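Local coordinates for periplasmic binding protein (Thermotoga lettingae TMO, PDB 4RY8), which binds 5-methylthioribose and probably hands it to a membrane transporter, as a sugar-binding protein of the periplasm, at residues T186-A191 against R214-A219; E235-M240 against Q289-N294; L119-L124 against V281-I286. All coordinates share one frame; numbering follows the deposited sequence.

Interaction 1: T186-A191 against R214-A219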
ATOM      1  N   THR C 186     -11.058   7.485  28.490  1.00 23.98           N
ATOM      2  CA  THR C 186     -11.675   8.681  29.049  1.00 28.47           C
ATOM      3  C   THR C 186     -12.019   9.631  27.907  1.00 29.45           C
ATOM      4  O   THR C 186     -13.125  10.141  27.833  1.00 30.66           O
ATOM      5  CB  THR C 186     -10.737   9.354  30.043  1.00 26.93           C
ATOM      6  OG1 THR C 186     -10.545   8.467  31.138  1.00 36.79           O
ATOM      7  CG2 THR C 186     -11.351  10.663  30.584  1.00 33.74           C
ATOM      8  N   ARG C 187     -11.050   9.872  27.038  1.00 31.05           N
ATOM      9  CA  ARG C 187     -11.238  10.744  25.879  1.00 30.20           C
ATOM     10  C   ARG C 187     -12.361  10.257  24.986  1.00 29.55           C
ATOM     11  O   ARG C 187     -13.128  11.047  24.481  1.00 26.65           O
ATOM     12  CB  ARG C 187      -9.947  10.826  25.050  1.00 31.35           C
ATOM     13  CG  ARG C 187      -8.779  11.541  25.699  1.00 37.32           C
ATOM     14  CD  ARG C 187      -7.445  11.010  25.137  1.00 31.25           C
ATOM     15  NE  ARG C 187      -6.439  12.073  25.175  1.00 48.37           N
ATOM     16  CZ  ARG C 187      -5.852  12.534  26.282  1.00 43.19           C
ATOM     17  NH1 ARG C 187      -6.110  12.002  27.475  1.00 62.14           N
ATOM     18  NH2 ARG C 187      -4.971  13.532  26.189  1.00 41.74           N
ATOM     19  N   MET C 188     -12.427   8.947  24.755  1.00 23.90           N
ATOM     20  CA  MET C 188     -13.421   8.399  23.873  1.00 25.52           C
ATOM     21  C   MET C 188     -14.836   8.619  24.432  1.00 31.53           C
ATOM     22  O   MET C 188     -15.738   8.944  23.641  1.00 29.71           O
ATOM     23  CB  MET C 188     -13.119   6.934  23.545  1.00 22.42           C
ATOM     24  CG  MET C 188     -14.077   6.304  22.556  1.00 27.78           C
ATOM     25  SD  MET C 188     -13.937   6.818  20.832  1.00 25.24           S
ATOM     26  CE  MET C 188     -15.437   6.130  20.158  1.00 41.18           C
ATOM     27  N   GLU C 189     -15.010   8.496  25.763  1.00 30.03           N
ATOM     28  CA  GLU C 189     -16.293   8.770  26.443  1.00 28.26           C
ATOM     29  C   GLU C 189     -16.773  10.162  26.096  1.00 37.12           C
ATOM     30  O   GLU C 189     -17.951  10.351  25.730  1.00 26.97           O
ATOM     31  CB  GLU C 189     -16.174   8.720  27.965  1.00 39.96           C
ATOM     32  CG  GLU C 189     -16.005   7.358  28.615  1.00 50.12           C
ATOM     33  CD  GLU C 189     -15.524   7.497  30.061  1.00 82.15           C
ATOM     34  OE1 GLU C 189     -15.832   8.517  30.734  1.00 68.41           O
ATOM     35  OE2 GLU C 189     -14.818   6.597  30.537  1.00 51.53           O
ATOM     36  N   ALA C 190     -15.852  11.133  26.186  1.00 29.36           N
ATOM     37  CA  ALA C 190     -16.183  12.541  25.864  1.00 26.71           C
ATOM     38  C   ALA C 190     -16.436  12.758  24.377  1.00 25.64           C
ATOM     39  O   ALA C 190     -17.372  13.482  24.026  1.00 29.40           O
ATOM     40  CB  ALA C 190     -15.087  13.499  26.373  1.00 30.87           C
ATOM     41  N   ALA C 191     -15.610  12.153  23.509  1.00 27.24           N
ATOM     42  CA  ALA C 191     -15.751  12.252  22.053  1.00 27.55           C
ATOM     43  C   ALA C 191     -17.101  11.723  21.518  1.00 27.82           C
ATOM     44  O   ALA C 191     -17.675  12.320  20.620  1.00 24.81           O
ATOM     45  CB  ALA C 191     -14.594  11.553  21.332  1.00 26.62           C
ATOM     46  N   ARG C 214     -13.101  -0.267  24.908  1.00 23.07           N
ATOM     47  CA  ARG C 214     -13.642  -0.372  26.235  1.00 24.11           C
ATOM     48  C   ARG C 214     -14.638   0.765  26.506  1.00 25.21           C
ATOM     49  O   ARG C 214     -15.647   0.550  27.113  1.00 25.31           O
ATOM     50  CB  ARG C 214     -12.537  -0.369  27.273  1.00 27.74           C
ATOM     51  CG  ARG C 214     -11.582  -1.512  27.175  1.00 26.64           C
ATOM     52  CD  ARG C 214     -10.478  -1.362  28.179  1.00 34.05           C
ATOM     53  NE  ARG C 214      -9.531  -2.447  27.982  1.00 40.83           N
ATOM     54  CZ  ARG C 214      -8.208  -2.336  28.026  1.00 45.70           C
ATOM     55  NH1 ARG C 214      -7.608  -1.160  28.252  1.00 42.24           N
ATOM     56  NH2 ARG C 214      -7.477  -3.427  27.811  1.00 34.21           N
ATOM     57  N   ALA C 215     -14.340   1.974  26.035  1.00 26.05           N
ATOM     58  CA  ALA C 215     -15.278   3.082  26.160  1.00 25.23           C
ATOM     59  C   ALA C 215     -16.620   2.753  25.492  1.00 26.08           C
ATOM     60  O   ALA C 215     -17.686   2.952  26.077  1.00 25.02           O
ATOM     61  CB  ALA C 215     -14.679   4.341  25.552  1.00 23.52           C
ATOM     62  N   ILE C 216     -16.535   2.224  24.277  1.00 27.23           N
ATOM     63  CA  ILE C 216     -17.703   1.800  23.487  1.00 28.57           C
ATOM     64  C   ILE C 216     -18.526   0.713  24.210  1.00 26.59           C
ATOM     65  O   ILE C 216     -19.764   0.781  24.293  1.00 25.44           O
ATOM     66  CB  ILE C 216     -17.283   1.308  22.077  1.00 24.28           C
ATOM     67  CG1 ILE C 216     -16.849   2.508  21.245  1.00 23.10           C
ATOM     68  CG2 ILE C 216     -18.443   0.592  21.379  1.00 26.87           C
ATOM     69  CD1 ILE C 216     -15.955   2.158  20.095  1.00 24.10           C
ATOM     70  N   MET C 217     -17.844  -0.278  24.756  1.00 28.04           N
ATOM     71  CA  MET C 217     -18.566  -1.377  25.359  1.00 29.70           C
ATOM     72  C   MET C 217     -19.202  -0.912  26.671  1.00 33.49           C
ATOM     73  O   MET C 217     -20.342  -1.265  26.966  1.00 31.47           O
ATOM     74  CB  MET C 217     -17.650  -2.574  25.537  1.00 32.84           C
ATOM     75  CG  MET C 217     -17.194  -3.134  24.190  1.00 39.01           C
ATOM     76  SD  MET C 217     -16.193  -4.626  24.339  1.00 35.10           S
ATOM     77  CE  MET C 217     -14.955  -4.163  25.528  1.00 45.95           C
ATOM     78  N   GLN C 218     -18.496  -0.084  27.440  1.00 29.66           N
ATOM     79  CA  GLN C 218     -19.043   0.387  28.694  1.00 30.35           C
ATOM     80  C   GLN C 218     -20.316   1.191  28.439  1.00 29.10           C
ATOM     81  O   GLN C 218     -21.281   1.069  29.170  1.00 30.50           O
ATOM     82  CB  GLN C 218     -18.028   1.226  29.454  1.00 29.70           C
ATOM     83  CG  GLN C 218     -18.635   1.838  30.712  1.00 39.14           C
ATOM     84  CD  GLN C 218     -17.665   2.649  31.523  1.00 38.80           C
ATOM     85  OE1 GLN C 218     -16.465   2.423  31.477  1.00 35.71           O
ATOM     86  NE2 GLN C 218     -18.188   3.601  32.282  1.00 50.04           N
ATOM     87  N   ALA C 219     -20.302   2.018  27.397  1.00 30.81           N
ATOM     88  CA  ALA C 219     -21.475   2.801  27.040  1.00 30.73           C
ATOM     89  C   ALA C 219     -22.604   1.948  26.477  1.00 30.05           C
ATOM     90  O   ALA C 219     -23.726   2.418  26.406  1.00 35.66           O
ATOM     91  CB  ALA C 219     -21.123   3.913  26.080  1.00 33.03           C
TER
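Met188 on helix 180-194 packs against Ala215 on helix 206-219, and these two residues bury most of the surface in the contact. Ala215 CB lies 3.6 Å from both CB and CG of Met188, so it rests alongside the base of the methionine chain. Met188 CG stands anti to the backbone N (chi1 -177°), and a bend at chi2 (73°) carries the rest of the chain on toward Ile216. There its tip CE comes to 4.0 Å from CD1 and CG1 of Ile216. The two side chains cross at a slant. Glu189 adds its backbone N, 4.2 Å from CB of Ala215, and more loosely its CG, at 4.5 Å from the same atom. The axes of the two segments approach to 8.9 Å and cross at -56°. The small Ala215 points across at the nearest backbone approach, with its CA 5.8 Å from CA of Glu189. Ala215 also touches Gln185, one turn earlier on helix 180-194, and Ile216 also packs on Pro246. Both helices belong to the alpha/beta domain whose sheet runs from strand 167-173 to strand 284-287. Helix 180-194 leads from strand 167-173 into strand 200-203, and helix 206-219 leads from there into strand 226-230. No hydrogen bond or ion pair crosses between the segments. Close apolar fit holds the helices here, so the contact depends on shape rather than on charge.

Interaction 2: E235-M240 against Q289-N294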
ATOM      1  N   GLU C 235      -3.663 -10.145  23.672  1.00 38.13           N
ATOM      2  CA  GLU C 235      -4.639  -9.231  24.283  1.00 35.48           C
ATOM      3  C   GLU C 235      -5.617  -8.664  23.253  1.00 28.25           C
ATOM      4  O   GLU C 235      -6.827  -8.670  23.466  1.00 29.08           O
ATOM      5  CB  GLU C 235      -3.926  -8.096  25.023  1.00 35.96           C
ATOM      6  CG  GLU C 235      -3.379  -8.534  26.371  1.00 35.29           C
ATOM      7  CD  GLU C 235      -2.475  -7.505  27.007  1.00 48.09           C
ATOM      8  OE1 GLU C 235      -2.376  -6.344  26.501  1.00 38.39           O
ATOM      9  OE2 GLU C 235      -1.866  -7.867  28.028  1.00 56.76           O
ATOM     10  N   ASP C 236      -5.088  -8.140  22.150  1.00 30.63           N
ATOM     11  CA  ASP C 236      -5.922  -7.662  21.061  1.00 23.24           C
ATOM     12  C   ASP C 236      -6.868  -8.703  20.523  1.00 26.38           C
ATOM     13  O   ASP C 236      -8.072  -8.481  20.411  1.00 26.73           O
ATOM     14  CB  ASP C 236      -5.026  -7.193  19.932  1.00 26.81           C
ATOM     15  CG  ASP C 236      -4.198  -5.950  20.319  1.00 28.46           C
ATOM     16  OD1 ASP C 236      -4.522  -5.348  21.361  1.00 23.54           O
ATOM     17  OD2 ASP C 236      -3.230  -5.617  19.598  1.00 24.77           O
ATOM     18  N   ILE C 237      -6.305  -9.849  20.161  1.00 25.16           N
ATOM     19  CA  ILE C 237      -7.138 -11.025  19.748  1.00 26.67           C
ATOM     20  C   ILE C 237      -8.312 -11.311  20.700  1.00 28.41           C
ATOM     21  O   ILE C 237      -9.492 -11.429  20.248  1.00 29.41           O
ATOM     22  CB  ILE C 237      -6.242 -12.257  19.551  1.00 26.46           C
ATOM     23  CG1 ILE C 237      -5.381 -12.050  18.285  1.00 26.67           C
ATOM     24  CG2 ILE C 237      -7.074 -13.539  19.467  1.00 32.00           C
ATOM     25  CD1 ILE C 237      -4.162 -12.965  18.172  1.00 26.66           C
ATOM     26  N   GLN C 238      -8.005 -11.415  22.004  1.00 35.03           N
ATOM     27  CA  GLN C 238      -9.016 -11.750  23.031  1.00 37.55           C
ATOM     28  C   GLN C 238     -10.094 -10.713  23.025  1.00 41.60           C
ATOM     29  O   GLN C 238     -11.270 -11.015  23.126  1.00 31.16           O
ATOM     30  CB  GLN C 238      -8.424 -11.726  24.443  1.00 36.65           C
ATOM     31  CG  GLN C 238      -7.483 -12.859  24.757  1.00 41.75           C
ATOM     32  CD  GLN C 238      -6.557 -12.527  25.926  1.00103.48           C
ATOM     33  OE1 GLN C 238      -6.597 -11.436  26.521  1.00 54.76           O
ATOM     34  NE2 GLN C 238      -5.712 -13.475  26.260  1.00 62.09           N
ATOM     35  N   MET C 239      -9.685  -9.455  22.952  1.00 27.88           N
ATOM     36  CA  MET C 239     -10.657  -8.422  22.912  1.00 30.32           C
ATOM     37  C   MET C 239     -11.444  -8.338  21.578  1.00 40.84           C
ATOM     38  O   MET C 239     -12.575  -7.839  21.575  1.00 40.38           O
ATOM     39  CB  MET C 239      -9.975  -7.083  23.200  1.00 26.71           C
ATOM     40  CG  MET C 239      -9.464  -6.880  24.623  1.00 30.53           C
ATOM     41  SD  MET C 239      -8.847  -5.177  24.847  1.00 25.95           S
ATOM     42  CE  MET C 239     -10.294  -4.284  24.334  1.00 23.02           C
ATOM     43  N   MET C 240     -10.853  -8.775  20.460  1.00 26.88           N
ATOM     44  CA  MET C 240     -11.548  -8.785  19.166  1.00 24.61           C
ATOM     45  C   MET C 240     -12.601  -9.903  19.114  1.00 26.53           C
ATOM     46  O   MET C 240     -13.668  -9.733  18.550  1.00 26.13           O
ATOM     47  CB  MET C 240     -10.566  -8.943  17.994  1.00 23.65           C
ATOM     48  CG  MET C 240      -9.711  -7.679  17.713  1.00 22.18           C
ATOM     49  SD  MET C 240      -8.391  -7.778  16.469  1.00 21.49           S
ATOM     50  CE  MET C 240      -9.406  -7.709  14.988  1.00 21.49           C
ATOM     51  N   GLN C 289     -13.578 -11.416  11.768  1.00 36.52           N
ATOM     52  CA  GLN C 289     -14.208 -12.520  11.045  1.00 32.77           C
ATOM     53  C   GLN C 289     -13.266 -13.689  10.805  1.00 37.58           C
ATOM     54  O   GLN C 289     -13.651 -14.869  10.972  1.00 32.55           O
ATOM     55  CB  GLN C 289     -14.725 -12.011   9.689  1.00 39.35           C
ATOM     56  CG  GLN C 289     -15.980 -12.709   9.185  1.00 93.20           C
ATOM     57  CD  GLN C 289     -17.244 -11.924   9.505  1.00120.93           C
ATOM     58  OE1 GLN C 289     -17.356 -10.742   9.169  1.00 73.92           O
ATOM     59  NE2 GLN C 289     -18.199 -12.577  10.155  1.00 64.53           N
ATOM     60  N   PHE C 290     -12.063 -13.374  10.343  1.00 29.79           N
ATOM     61  CA  PHE C 290     -11.011 -14.386  10.146  1.00 30.68           C
ATOM     62  C   PHE C 290     -10.597 -15.039  11.486  1.00 32.86           C
ATOM     63  O   PHE C 290     -10.342 -16.256  11.540  1.00 34.28           O
ATOM     64  CB  PHE C 290      -9.789 -13.769   9.406  1.00 32.00           C
ATOM     65  CG  PHE C 290      -8.611 -14.693   9.300  1.00 44.49           C
ATOM     66  CD1 PHE C 290      -8.609 -15.751   8.378  1.00 36.33           C
ATOM     67  CD2 PHE C 290      -7.520 -14.549  10.155  1.00 48.95           C
ATOM     68  CE1 PHE C 290      -7.531 -16.623   8.306  1.00 38.14           C
ATOM     69  CE2 PHE C 290      -6.448 -15.429  10.084  1.00 48.18           C
ATOM     70  CZ  PHE C 290      -6.453 -16.468   9.158  1.00 49.05           C
ATOM     71  N   LEU C 291     -10.542 -14.258  12.573  1.00 31.09           N
ATOM     72  CA  LEU C 291     -10.157 -14.835  13.883  1.00 31.62           C
ATOM     73  C   LEU C 291     -11.210 -15.856  14.344  1.00 35.12           C
ATOM     74  O   LEU C 291     -10.860 -16.978  14.771  1.00 39.80           O
ATOM     75  CB  LEU C 291      -9.959 -13.776  14.968  1.00 29.07           C
ATOM     76  CG  LEU C 291      -8.870 -12.713  14.770  1.00 31.29           C
ATOM     77  CD1 LEU C 291      -9.037 -11.635  15.839  1.00 26.26           C
ATOM     78  CD2 LEU C 291      -7.505 -13.367  14.851  1.00 29.47           C
ATOM     79  N   VAL C 292     -12.480 -15.453  14.230  1.00 38.07           N
ATOM     80  CA  VAL C 292     -13.643 -16.280  14.666  1.00 40.96           C
ATOM     81  C   VAL C 292     -13.793 -17.525  13.818  1.00 47.19           C
ATOM     82  O   VAL C 292     -13.956 -18.635  14.359  1.00 38.68           O
ATOM     83  CB  VAL C 292     -14.978 -15.465  14.596  1.00 52.10           C
ATOM     84  CG1 VAL C 292     -16.181 -16.341  14.944  1.00 51.68           C
ATOM     85  CG2 VAL C 292     -14.935 -14.247  15.517  1.00 41.92           C
ATOM     86  N   ASP C 293     -13.748 -17.358  12.495  1.00 39.52           N
ATOM     87  CA  ASP C 293     -13.920 -18.518  11.574  1.00 44.94           C
ATOM     88  C   ASP C 293     -12.910 -19.640  11.799  1.00 40.74           C
ATOM     89  O   ASP C 293     -13.202 -20.801  11.548  1.00 56.57           O
ATOM     90  CB  ASP C 293     -13.825 -18.070  10.117  1.00 48.63           C
ATOM     91  CG  ASP C 293     -15.083 -17.397   9.632  1.00 57.83           C
ATOM     92  OD1 ASP C 293     -16.005 -17.211  10.447  1.00 51.58           O
ATOM     93  OD2 ASP C 293     -15.152 -17.064   8.429  1.00 47.07           O
ATOM     94  N   ASN C 294     -11.747 -19.274  12.320  1.00 44.61           N
ATOM     95  CA  ASN C 294     -10.626 -20.168  12.509  1.00 39.63           C
ATOM     96  C   ASN C 294     -10.302 -20.394  13.977  1.00 40.25           C
ATOM     97  O   ASN C 294      -9.258 -20.964  14.299  1.00 41.87           O
ATOM     98  CB  ASN C 294      -9.416 -19.536  11.831  1.00 67.04           C
ATOM     99  CG  ASN C 294      -9.613 -19.405  10.345  1.00 45.17           C
ATOM    100  OD1 ASN C 294      -9.788 -20.409   9.662  1.00 56.56           O
ATOM    101  ND2 ASN C 294      -9.652 -18.191   9.848  1.00 51.58           N
TER
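Leu291 meets Ile237 and Met240 with no flat group between them; the flat groups lie to one side, on the 289-294 segment. There Asn294, the first residue past helix 288-293, turns its amide back on the last turn. Its ND2 gives a hydrogen bond of 2.7 Å to O of Phe290, reaching a lone pair in the carbonyl plane. The bond is bent, with an N-H...O angle of 143°, and the oxygen lies 23° out of the amide plane. The ring of Phe290 packs among Ile296, Leu302, Ala305 and Leu306, which joins this helix to helix 299-305. Across the contact, Leu291 presents its fork. CD1 lies 3.8 Å from CB of Met240 and 4.0 Å from its SD. Because the methionine chain bends at chi3 (76°), CE also stays close, at 4.0 Å from CD1 of Leu291. The two side chains cross at about a right angle. The pair joins helix 234-240, which precedes strand 247-252 in the second alpha/beta domain of this type I periplasmic binding fold, to helix 288-293, which follows the antiparallel edge strand 284-287. The other branch, CD2 of Leu291, is 4.2 Å from CG1 of Ile237. Ile237 also touches Met299, while Leu291 reaches Ile241 and Ile296. Met240 continues inward to Trp247 and Thr250 of strand 247-252, and its side chain is about 13 Å from the bound 5-methylthioribose.

Interaction 3: L119-L124 against V281-I286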
ATOM      1  N   LEU C 119       3.622   3.075   5.862  1.00 16.25           N
ATOM      2  CA  LEU C 119       2.827   3.625   4.792  1.00 16.77           C
ATOM      3  C   LEU C 119       1.840   2.553   4.307  1.00 17.64           C
ATOM      4  O   LEU C 119       0.667   2.802   4.145  1.00 16.17           O
ATOM      5  CB  LEU C 119       3.727   4.102   3.686  1.00 16.97           C
ATOM      6  CG  LEU C 119       4.566   5.331   4.038  1.00 20.34           C
ATOM      7  CD1 LEU C 119       5.490   5.719   2.911  1.00 24.46           C
ATOM      8  CD2 LEU C 119       3.654   6.473   4.434  1.00 21.13           C
ATOM      9  N   LEU C 120       2.284   1.330   4.093  1.00 19.03           N
ATOM     10  CA  LEU C 120       1.311   0.315   3.745  1.00 18.17           C
ATOM     11  C   LEU C 120       0.251   0.058   4.834  1.00 18.91           C
ATOM     12  O   LEU C 120      -0.928  -0.084   4.510  1.00 20.16           O
ATOM     13  CB  LEU C 120       2.008  -1.009   3.379  1.00 19.95           C
ATOM     14  CG  LEU C 120       1.082  -2.123   2.897  1.00 19.57           C
ATOM     15  CD1 LEU C 120       0.318  -1.817   1.629  1.00 21.65           C
ATOM     16  CD2 LEU C 120       1.908  -3.382   2.651  1.00 21.12           C
ATOM     17  N   ILE C 121       0.672   0.005   6.103  1.00 19.13           N
ATOM     18  CA  ILE C 121      -0.221  -0.209   7.235  1.00 17.28           C
ATOM     19  C   ILE C 121      -1.302   0.864   7.222  1.00 19.07           C
ATOM     20  O   ILE C 121      -2.457   0.565   7.359  1.00 16.98           O
ATOM     21  CB  ILE C 121       0.484  -0.139   8.629  1.00 17.49           C
ATOM     22  CG1 ILE C 121       1.438  -1.303   8.909  1.00 31.38           C
ATOM     23  CG2 ILE C 121      -0.568  -0.101   9.742  1.00 17.24           C
ATOM     24  CD1 ILE C 121       2.180  -1.144  10.238  1.00 29.51           C
ATOM     25  N   GLY C 122      -0.893   2.134   7.123  1.00 18.51           N
ATOM     26  CA  GLY C 122      -1.857   3.240   7.151  1.00 17.56           C
ATOM     27  C   GLY C 122      -2.867   3.235   6.006  1.00 17.51           C
ATOM     28  O   GLY C 122      -4.034   3.551   6.204  1.00 19.58           O
ATOM     29  N   TYR C 123      -2.412   2.792   4.839  1.00 20.84           N
ATOM     30  CA  TYR C 123      -3.218   2.613   3.674  1.00 18.55           C
ATOM     31  C   TYR C 123      -4.133   1.394   3.861  1.00 18.80           C
ATOM     32  O   TYR C 123      -5.326   1.464   3.645  1.00 17.63           O
ATOM     33  CB  TYR C 123      -2.358   2.364   2.428  1.00 17.51           C
ATOM     34  CG  TYR C 123      -3.267   2.165   1.257  1.00 23.99           C
ATOM     35  CD1 TYR C 123      -4.081   3.208   0.848  1.00 21.08           C
ATOM     36  CD2 TYR C 123      -3.455   0.900   0.652  1.00 22.33           C
ATOM     37  CE1 TYR C 123      -4.983   3.046  -0.170  1.00 29.18           C
ATOM     38  CE2 TYR C 123      -4.363   0.741  -0.394  1.00 29.93           C
ATOM     39  CZ  TYR C 123      -5.126   1.841  -0.797  1.00 28.20           C
ATOM     40  OH  TYR C 123      -6.071   1.776  -1.810  1.00 35.72           O
ATOM     41  N   LEU C 124      -3.585   0.292   4.317  1.00 17.20           N
ATOM     42  CA  LEU C 124      -4.441  -0.905   4.392  1.00 22.88           C
ATOM     43  C   LEU C 124      -5.572  -0.726   5.382  1.00 22.83           C
ATOM     44  O   LEU C 124      -6.726  -1.065   5.084  1.00 17.86           O
ATOM     45  CB  LEU C 124      -3.647  -2.148   4.743  1.00 20.21           C
ATOM     46  CG  LEU C 124      -2.671  -2.739   3.732  1.00 33.22           C
ATOM     47  CD1 LEU C 124      -1.951  -3.902   4.402  1.00 25.29           C
ATOM     48  CD2 LEU C 124      -3.328  -3.174   2.427  1.00 25.48           C
ATOM     49  N   VAL C 281       9.284  -4.979   7.580  1.00 29.69           N
ATOM     50  CA  VAL C 281       8.522  -6.139   7.998  1.00 21.65           C
ATOM     51  C   VAL C 281       7.093  -6.055   7.442  1.00 24.97           C
ATOM     52  O   VAL C 281       6.379  -5.105   7.727  1.00 28.30           O
ATOM     53  CB  VAL C 281       8.498  -6.306   9.541  1.00 28.16           C
ATOM     54  CG1 VAL C 281       7.811  -7.632   9.918  1.00 33.59           C
ATOM     55  CG2 VAL C 281       9.929  -6.319  10.091  1.00 26.76           C
ATOM     56  N   GLU C 282       6.663  -7.098   6.728  1.00 24.06           N
ATOM     57  CA  GLU C 282       5.430  -7.076   5.938  1.00 23.50           C
ATOM     58  C   GLU C 282       4.182  -7.185   6.850  1.00 21.00           C
ATOM     59  O   GLU C 282       3.955  -8.174   7.526  1.00 21.81           O
ATOM     60  CB  GLU C 282       5.465  -8.206   4.887  1.00 29.72           C
ATOM     61  CG  GLU C 282       4.491  -8.092   3.724  1.00 57.37           C
ATOM     62  CD  GLU C 282       4.356  -9.415   2.956  1.00 47.77           C
ATOM     63  OE1 GLU C 282       5.387 -10.046   2.617  1.00 49.44           O
ATOM     64  OE2 GLU C 282       3.207  -9.835   2.710  1.00 44.48           O
ATOM     65  N   PRO C 283       3.327  -6.188   6.844  1.00 18.77           N
ATOM     66  CA  PRO C 283       2.177  -6.218   7.741  1.00 18.56           C
ATOM     67  C   PRO C 283       0.992  -6.870   7.134  1.00 19.32           C
ATOM     68  O   PRO C 283       0.874  -6.891   5.912  1.00 25.43           O
ATOM     69  CB  PRO C 283       1.804  -4.737   7.879  1.00 17.58           C
ATOM     70  CG  PRO C 283       2.136  -4.222   6.517  1.00 17.56           C
ATOM     71  CD  PRO C 283       3.386  -4.920   6.076  1.00 20.69           C
ATOM     72  N   GLN C 284       0.068  -7.323   7.966  1.00 21.63           N
ATOM     73  CA  GLN C 284      -1.040  -8.144   7.480  1.00 30.49           C
ATOM     74  C   GLN C 284      -2.349  -7.655   8.009  1.00 20.71           C
ATOM     75  O   GLN C 284      -2.462  -7.415   9.202  1.00 19.56           O
ATOM     76  CB  GLN C 284      -0.936  -9.598   7.977  1.00 22.13           C
ATOM     77  CG  GLN C 284       0.419 -10.265   7.831  1.00 24.19           C
ATOM     78  CD  GLN C 284       0.857 -10.437   6.397  1.00 24.65           C
ATOM     79  OE1 GLN C 284       0.042 -10.675   5.507  1.00 26.94           O
ATOM     80  NE2 GLN C 284       2.177 -10.310   6.163  1.00 26.31           N
ATOM     81  N   LEU C 285      -3.357  -7.639   7.138  1.00 20.18           N
ATOM     82  CA  LEU C 285      -4.761  -7.476   7.518  1.00 20.47           C
ATOM     83  C   LEU C 285      -5.298  -8.692   8.281  1.00 23.00           C
ATOM     84  O   LEU C 285      -5.192  -9.862   7.839  1.00 22.95           O
ATOM     85  CB  LEU C 285      -5.631  -7.177   6.277  1.00 23.52           C
ATOM     86  CG  LEU C 285      -7.148  -6.915   6.460  1.00 25.94           C
ATOM     87  CD1 LEU C 285      -7.445  -5.659   7.279  1.00 22.45           C
ATOM     88  CD2 LEU C 285      -7.819  -6.813   5.093  1.00 27.59           C
ATOM     89  N   ILE C 286      -5.869  -8.414   9.441  1.00 25.95           N
ATOM     90  CA  ILE C 286      -6.387  -9.447  10.328  1.00 36.72           C
ATOM     91  C   ILE C 286      -7.786  -9.024  10.741  1.00 32.85           C
ATOM     92  O   ILE C 286      -7.934  -8.129  11.543  1.00 25.19           O
ATOM     93  CB  ILE C 286      -5.487  -9.607  11.582  1.00 35.95           C
ATOM     94  CG1 ILE C 286      -4.065 -10.028  11.153  1.00 26.42           C
ATOM     95  CG2 ILE C 286      -6.116 -10.663  12.503  1.00 33.38           C
ATOM     96  CD1 ILE C 286      -2.969  -9.681  12.115  1.00 27.66           C
TER
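Pro283 presses its ring against Leu120 and Ile121 of helix 118-132. Followed from its base, CB is 3.6 Å from CG1 of Ile121. The next atom, CG, sits between both partners: it is 3.8 Å from CG1 of Ile121 and 4.0 Å from CD2 of Leu120. CD, which closes the ring back to the backbone N, is also 4.0 Å from CD2 of Leu120. Leu120 brings this methyl forward with CG anti to its backbone N (chi1 -176°). Both helix side chains cross the ring at a slant. Leu124 joins more loosely, with CD1 4.4 Å from O of Pro283. Ile121 and Leu124 also touch Val251, and the side chain of Ile121 is about 6 Å from the bound sugar. Leu120 packs on Leu120 of the second subunit, so this part of the helix also lies at the dimer interface. Val281 is backbone-bonded to Glu115 and Gln284 to Gly252, which puts Pro283 between the two sheets. A chain crossing here from strand 278-280 to strand 284-287, beside the helix that follows strand 113-115, is one of the three crossings that form the interdomain hinge typical of type I periplasmic binding proteins.

Overall arrangement
All three contacts are apolar and have no hydrogen bond between their segments. Interactions 1 and 2 are buried packing between helices of one domain, and they touch where NH2 of Arg214 lies 3.7 Å from SD of Met239. Interaction 3 sets a helix against the loop that leads into strand 284-287 and is only partly buried. It lies closer to the sugar than interaction 2, and it alone has the second subunit beside it. That strand runs directly into helix 288-293, which joins interactions 2 and 3. CG2 of Ile286 meets CD2 of Leu291 at 3.8 Å. Interaction 1 is nested within the chain loop that interaction 3 closes, about 16 Å away at the nearest atoms.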